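Local coordinates for protein CymD (Pseudomonas putida, PDB 6Z34) that forms an outer-membrane channel of the FadL family for monoaromatic hydrocarbons, probably taking them up by lateral diffusion, at residues D292-A297 with L341-R346; V9-Q14 with V427-Y432. All coordinates share one frame; numbering follows the deposited sequence.

Both contacts belong to the beta-barrel of a FadL-type channel, but they engage different elements. Contact 1 joins two neighbouring wall strands, 294-303 and 336-347, and has one face on the protein surface and the other turned to the interior. Contact 2, about 16 Å away between centres, is buried and sets the short N-terminal helix 10-15 against the inner side of strand 422-437. Their chemistry follows from this: a ladder of backbone hydrogen bonds holds 292-297 to 341-346, whereas 9-14 meets 427-432 through side chains and a bridging water, with no direct hydrogen bond. The N-terminal region also reaches contact 1, where Phe23 lies against Ala295 and Gln344.

Contact 1: D292-A297 with L341-R346; sequences DQFAVA and LGAQYR
The Phe294 ring approaches Ala343 obliquely, its CE1 lying 4.2 Å from Ala343 CB, while its CD1 leans toward the Gln344 carbonyl oxygen. On the neighbouring strand the Tyr345 ring is likewise oblique to the carbonyl of Gln293, with Tyr345 CD1 3.4 Å from Gln293 O. The third flat group, the Arg346 guanidinium, has Asp292 O at its edge and in its plane; the aliphatic part of the same arginine lies against this oxygen, at 3.2 Å from CD. CG and CD of the extended chain pass along Asp292 O, and the guanidinium continues beyond it, with NE its nearest atom. Both rings have CG anti to the backbone N (chi1 178° in Phe294, 174° in Tyr345) and stand on the outer face with Val296 and Ala343, and the Phe294 ring meets that of Phe290 with the two planes nearly parallel. Val296 CG1 adds an apolar touch to Ala343 CB at 4.0 Å.

Between the two faces runs a regular antiparallel ladder. Ala295 and Gln344 form one hydrogen-bonded pair and Ala297 and Gly342 another, each bonded in both directions, and Arg346 N closes the end on Gln293 O at 2.7 Å. On the inner face, Gln344 OE1 accepts from Arg354, and its NE2 donates to a water 3.0 Å away that in turn donates to Asp292 O and, weakly, to Gln344 O. Ala295 and Ala297 turn the same way, against Phe23 and Ile19. This is the wall of a transmembrane beta-barrel: cohesion here rests on backbone bonds, with apolar and aromatic groups on the outer surface and a glutamine facing inward whose amide oxygen is taken by Arg354 and whose nitrogen gives one bond to a water.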
loop_
_atom_site.group_PDB
_atom_site.type_symbol
_atom_site.label_atom_id
_atom_site.label_comp_id
_atom_site.label_asym_id
_atom_site.label_seq_id
_atom_site.Cartn_x
_atom_site.Cartn_y
_atom_site.Cartn_z
ATOM N N ASP A 292 -3.691 -13.364 -29.107
ATOM C CA ASP A 292 -4.660 -12.846 -28.154
ATOM C C ASP A 292 -4.935 -13.843 -27.042
ATOM O O ASP A 292 -5.415 -13.452 -25.973
ATOM C CB ASP A 292 -5.959 -12.466 -28.868
ATOM C CG ASP A 292 -5.966 -11.021 -29.319
ATOM O OD1 ASP A 292 -5.527 -10.753 -30.449
ATOM O OD2 ASP A 292 -6.395 -10.145 -28.537
ATOM N N GLN A 293 -4.600 -15.110 -27.253
ATOM C CA GLN A 293 -4.934 -16.161 -26.309
ATOM C C GLN A 293 -3.839 -16.414 -25.274
ATOM O O GLN A 293 -4.093 -17.128 -24.297
ATOM C CB GLN A 293 -5.250 -17.455 -27.074
ATOM C CG GLN A 293 -6.154 -17.255 -28.297
ATOM C CD GLN A 293 -7.383 -18.147 -28.270
ATOM O OE1 GLN A 293 -7.354 -19.249 -27.718
ATOM N NE2 GLN A 293 -8.475 -17.676 -28.870
ATOM N N PHE A 294 -2.648 -15.836 -25.442
ATOM C CA PHE A 294 -1.518 -16.149 -24.571
ATOM C C PHE A 294 -0.562 -14.967 -24.496
ATOM O O PHE A 294 0.007 -14.560 -25.513
ATOM C CB PHE A 294 -0.783 -17.389 -25.073
ATOM C CG PHE A 294 0.417 -17.754 -24.249
ATOM C CD1 PHE A 294 0.309 -17.919 -22.879
ATOM C CD2 PHE A 294 1.657 -17.929 -24.846
ATOM C CE1 PHE A 294 1.420 -18.259 -22.113
ATOM C CE2 PHE A 294 2.768 -18.261 -24.092
ATOM C CZ PHE A 294 2.650 -18.425 -22.724
ATOM N N ALA A 295 -0.371 -14.433 -23.290
ATOM C CA ALA A 295 0.559 -13.336 -23.051
ATOM C C ALA A 295 1.470 -13.660 -21.868
ATOM O O ALA A 295 1.110 -14.442 -20.984
ATOM C CB ALA A 295 -0.196 -12.035 -22.780
ATOM N N VAL A 296 2.659 -13.060 -21.856
ATOM C CA VAL A 296 3.518 -13.055 -20.675
ATOM C C VAL A 296 3.989 -11.631 -20.423
ATOM O O VAL A 296 4.249 -10.868 -21.361
ATOM C CB VAL A 296 4.727 -14.019 -20.783
ATOM C CG1 VAL A 296 4.299 -15.411 -21.246
ATOM C CG2 VAL A 296 5.810 -13.451 -21.674
ATOM N N ALA A 297 4.063 -11.261 -19.148
ATOM C CA ALA A 297 4.499 -9.936 -18.746
ATOM C C ALA A 297 5.600 -10.074 -17.704
ATOM O O ALA A 297 5.657 -11.067 -16.969
ATOM C CB ALA A 297 3.331 -9.123 -18.194
ATOM N N LEU A 341 6.713 -11.491 -12.617
ATOM C CA LEU A 341 6.638 -12.328 -13.807
ATOM C C LEU A 341 5.334 -13.106 -13.773
ATOM O O LEU A 341 5.098 -13.857 -12.821
ATOM C CB LEU A 341 7.832 -13.297 -13.866
ATOM C CG LEU A 341 7.882 -14.384 -14.949
ATOM C CD1 LEU A 341 7.798 -13.801 -16.376
ATOM C CD2 LEU A 341 9.152 -15.254 -14.789
ATOM N N GLY A 342 4.498 -12.948 -14.813
ATOM C CA GLY A 342 3.273 -13.719 -14.924
ATOM C C GLY A 342 2.877 -14.026 -16.357
ATOM O O GLY A 342 3.453 -13.497 -17.311
ATOM N N ALA A 343 1.858 -14.886 -16.496
ATOM C CA ALA A 343 1.339 -15.313 -17.793
ATOM C C ALA A 343 -0.178 -15.449 -17.742
ATOM O O ALA A 343 -0.766 -15.654 -16.678
ATOM C CB ALA A 343 1.948 -16.644 -18.243
ATOM N N GLN A 344 -0.802 -15.372 -18.925
ATOM C CA GLN A 344 -2.256 -15.407 -19.073
ATOM C C GLN A 344 -2.633 -16.236 -20.299
ATOM O O GLN A 344 -2.120 -15.988 -21.394
ATOM C CB GLN A 344 -2.818 -13.978 -19.192
ATOM C CG GLN A 344 -4.258 -13.894 -19.667
ATOM C CD GLN A 344 -4.834 -12.475 -19.632
ATOM O OE1 GLN A 344 -5.083 -11.929 -18.555
ATOM N NE2 GLN A 344 -5.074 -11.887 -20.806
ATOM N N TYR A 345 -3.525 -17.213 -20.117
ATOM C CA TYR A 345 -4.030 -18.059 -21.197
ATOM C C TYR A 345 -5.538 -17.876 -21.299
ATOM O O TYR A 345 -6.258 -18.189 -20.343
ATOM C CB TYR A 345 -3.703 -19.536 -20.956
ATOM C CG TYR A 345 -4.320 -20.490 -21.973
ATOM C CD1 TYR A 345 -4.016 -20.391 -23.330
ATOM C CD2 TYR A 345 -5.197 -21.498 -21.576
ATOM C CE1 TYR A 345 -4.571 -21.264 -24.267
ATOM C CE2 TYR A 345 -5.757 -22.379 -22.509
ATOM C CZ TYR A 345 -5.440 -22.255 -23.852
ATOM O OH TYR A 345 -5.984 -23.116 -24.789
ATOM N N ARG A 346 -6.002 -17.371 -22.456
ATOM C CA ARG A 346 -7.428 -17.251 -22.776
ATOM C C ARG A 346 -7.929 -18.590 -23.292
ATOM O O ARG A 346 -7.535 -19.022 -24.375
ATOM C CB ARG A 346 -7.669 -16.166 -23.825
ATOM C CG ARG A 346 -7.193 -14.787 -23.407
ATOM C CD ARG A 346 -7.962 -13.660 -24.088
ATOM N NE ARG A 346 -7.460 -12.353 -23.659
ATOM C CZ ARG A 346 -8.112 -11.509 -22.862
ATOM N NH1 ARG A 346 -9.320 -11.814 -22.396
ATOM N NH2 ARG A 346 -7.549 -10.350 -22.537
HETATM O O HOH W 1 -4.034 -13.665 -23.008
#

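Contact 2: V9-Q14 with V427-Y432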
loop_
_atom_site.group_PDB
_atom_site.type_symbol
_atom_site.label_atom_id
_atom_site.label_comp_id
_atom_site.label_asym_id
_atom_site.label_seq_id
_atom_site.Cartn_x
_atom_site.Cartn_y
_atom_site.Cartn_z
ATOM N N VAL A 9 -2.013 -4.583 -8.220
ATOM C CA VAL A 9 -3.263 -3.868 -7.968
ATOM C C VAL A 9 -4.388 -4.566 -8.726
ATOM O O VAL A 9 -4.455 -4.494 -9.964
ATOM C CB VAL A 9 -3.177 -2.395 -8.377
ATOM C CG1 VAL A 9 -4.407 -1.660 -7.864
ATOM C CG2 VAL A 9 -1.915 -1.765 -7.829
ATOM N N GLY A 10 -5.280 -5.224 -7.986
ATOM C CA GLY A 10 -6.417 -5.905 -8.570
ATOM C C GLY A 10 -6.093 -7.347 -8.929
ATOM O O GLY A 10 -4.926 -7.756 -8.948
ATOM N N PRO A 11 -7.123 -8.145 -9.236
ATOM C CA PRO A 11 -6.904 -9.600 -9.397
ATOM C C PRO A 11 -6.145 -9.987 -10.650
ATOM O O PRO A 11 -5.578 -11.089 -10.691
ATOM C CB PRO A 11 -8.327 -10.181 -9.418
ATOM C CG PRO A 11 -9.237 -9.050 -8.982
ATOM C CD PRO A 11 -8.540 -7.775 -9.358
ATOM N N VAL A 12 -6.118 -9.139 -11.675
ATOM C CA VAL A 12 -5.434 -9.512 -12.911
ATOM C C VAL A 12 -3.933 -9.312 -12.754
ATOM O O VAL A 12 -3.125 -10.188 -13.107
ATOM C CB VAL A 12 -5.991 -8.695 -14.093
ATOM C CG1 VAL A 12 -5.221 -8.993 -15.340
ATOM C CG2 VAL A 12 -7.494 -8.966 -14.302
ATOM N N SER A 13 -3.544 -8.146 -12.240
ATOM C CA SER A 13 -2.153 -7.899 -11.898
ATOM C C SER A 13 -1.670 -8.871 -10.820
ATOM O O SER A 13 -0.625 -9.516 -10.978
ATOM C CB SER A 13 -2.011 -6.454 -11.446
ATOM O OG SER A 13 -0.901 -6.292 -10.624
ATOM N N GLN A 14 -2.430 -9.018 -9.727
ATOM C CA GLN A 14 -1.986 -9.912 -8.652
ATOM C C GLN A 14 -1.934 -11.363 -9.115
ATOM O O GLN A 14 -1.058 -12.118 -8.694
ATOM C CB GLN A 14 -2.892 -9.789 -7.421
ATOM C CG GLN A 14 -2.687 -8.524 -6.593
ATOM C CD GLN A 14 -3.653 -8.421 -5.420
ATOM O OE1 GLN A 14 -3.981 -9.420 -4.781
ATOM N NE2 GLN A 14 -4.116 -7.212 -5.141
ATOM N N VAL A 427 -3.326 -13.530 0.080
ATOM C CA VAL A 427 -4.115 -12.403 -0.393
ATOM C C VAL A 427 -5.090 -12.950 -1.428
ATOM O O VAL A 427 -4.677 -13.406 -2.505
ATOM C CB VAL A 427 -3.238 -11.302 -0.999
ATOM C CG1 VAL A 427 -4.100 -10.151 -1.504
ATOM C CG2 VAL A 427 -2.234 -10.813 0.015
ATOM N N THR A 428 -6.374 -12.921 -1.097
ATOM C CA THR A 428 -7.432 -13.290 -2.014
ATOM C C THR A 428 -8.004 -12.020 -2.625
ATOM O O THR A 428 -8.373 -11.090 -1.900
ATOM C CB THR A 428 -8.535 -14.065 -1.299
ATOM O OG1 THR A 428 -7.992 -15.266 -0.756
ATOM C CG2 THR A 428 -9.632 -14.434 -2.276
ATOM N N SER A 429 -8.093 -11.988 -3.950
ATOM C CA SER A 429 -8.512 -10.795 -4.669
ATOM C C SER A 429 -9.629 -11.153 -5.636
ATOM O O SER A 429 -9.517 -12.107 -6.417
ATOM C CB SER A 429 -7.337 -10.168 -5.418
ATOM O OG SER A 429 -7.601 -8.826 -5.775
ATOM N N ILE A 430 -10.701 -10.382 -5.591
ATOM C CA ILE A 430 -11.888 -10.673 -6.370
ATOM C C ILE A 430 -12.462 -9.346 -6.848
ATOM O O ILE A 430 -12.474 -8.362 -6.104
ATOM C CB ILE A 430 -12.881 -11.499 -5.526
ATOM C CG1 ILE A 430 -14.161 -11.812 -6.313
ATOM C CG2 ILE A 430 -13.172 -10.801 -4.225
ATOM C CD1 ILE A 430 -14.010 -12.987 -7.273
ATOM N N SER A 431 -12.878 -9.296 -8.111
ATOM C CA SER A 431 -13.442 -8.066 -8.650
ATOM C C SER A 431 -14.521 -8.380 -9.676
ATOM O O SER A 431 -14.548 -9.450 -10.284
ATOM C CB SER A 431 -12.372 -7.172 -9.284
ATOM O OG SER A 431 -12.062 -7.622 -10.586
ATOM N N TYR A 432 -15.416 -7.421 -9.847
ATOM C CA TYR A 432 -16.464 -7.485 -10.850
ATOM C C TYR A 432 -16.401 -6.207 -11.670
ATOM O O TYR A 432 -16.282 -5.111 -11.112
ATOM C CB TYR A 432 -17.857 -7.663 -10.216
ATOM C CG TYR A 432 -18.964 -7.370 -11.198
ATOM C CD1 TYR A 432 -19.599 -6.143 -11.195
ATOM C CD2 TYR A 432 -19.332 -8.299 -12.164
ATOM C CE1 TYR A 432 -20.581 -5.850 -12.097
ATOM C CE2 TYR A 432 -20.339 -8.014 -13.080
ATOM C CZ TYR A 432 -20.950 -6.783 -13.038
ATOM O OH TYR A 432 -21.941 -6.462 -13.926
HETATM O O HOH W 2 -4.378 -12.031 -4.962
#
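Pro11 and Ser429 bring the backbones closest, their CA atoms 5.1 Å apart, where the short helix 10-14 runs at 134° to strand 427-432. The proline ring lies over the inner side of the strand: CG, at the tip of the ring, sits between the Ser429 and Ser431 side chains without a hydrogen bond, 3.5 Å from Ser431 OG. Ser431 meets the ring with CB as well as OG. One turn later Gln14, with CG anti to the carbonyl carbon (chi1 -75°) and the chain extended beyond it, passes Val427 at about a right angle. Its OE1 comes within 3.4 Å of Val427 CG1 and also touches Ser429 CB. In FadL channels the N-terminal segment forms a hatch inside the barrel, and this helix, buried against the inner face of strand 422-437, is consistent with that arrangement. A water donates to Gln14 OE1 at 2.6 Å and also to Val427 O, tying helix to strand. The two carboxylate oxygens of Asp51, on strand 43-58, are shared between Gln14 NE2 and Ser429 OG, one to each.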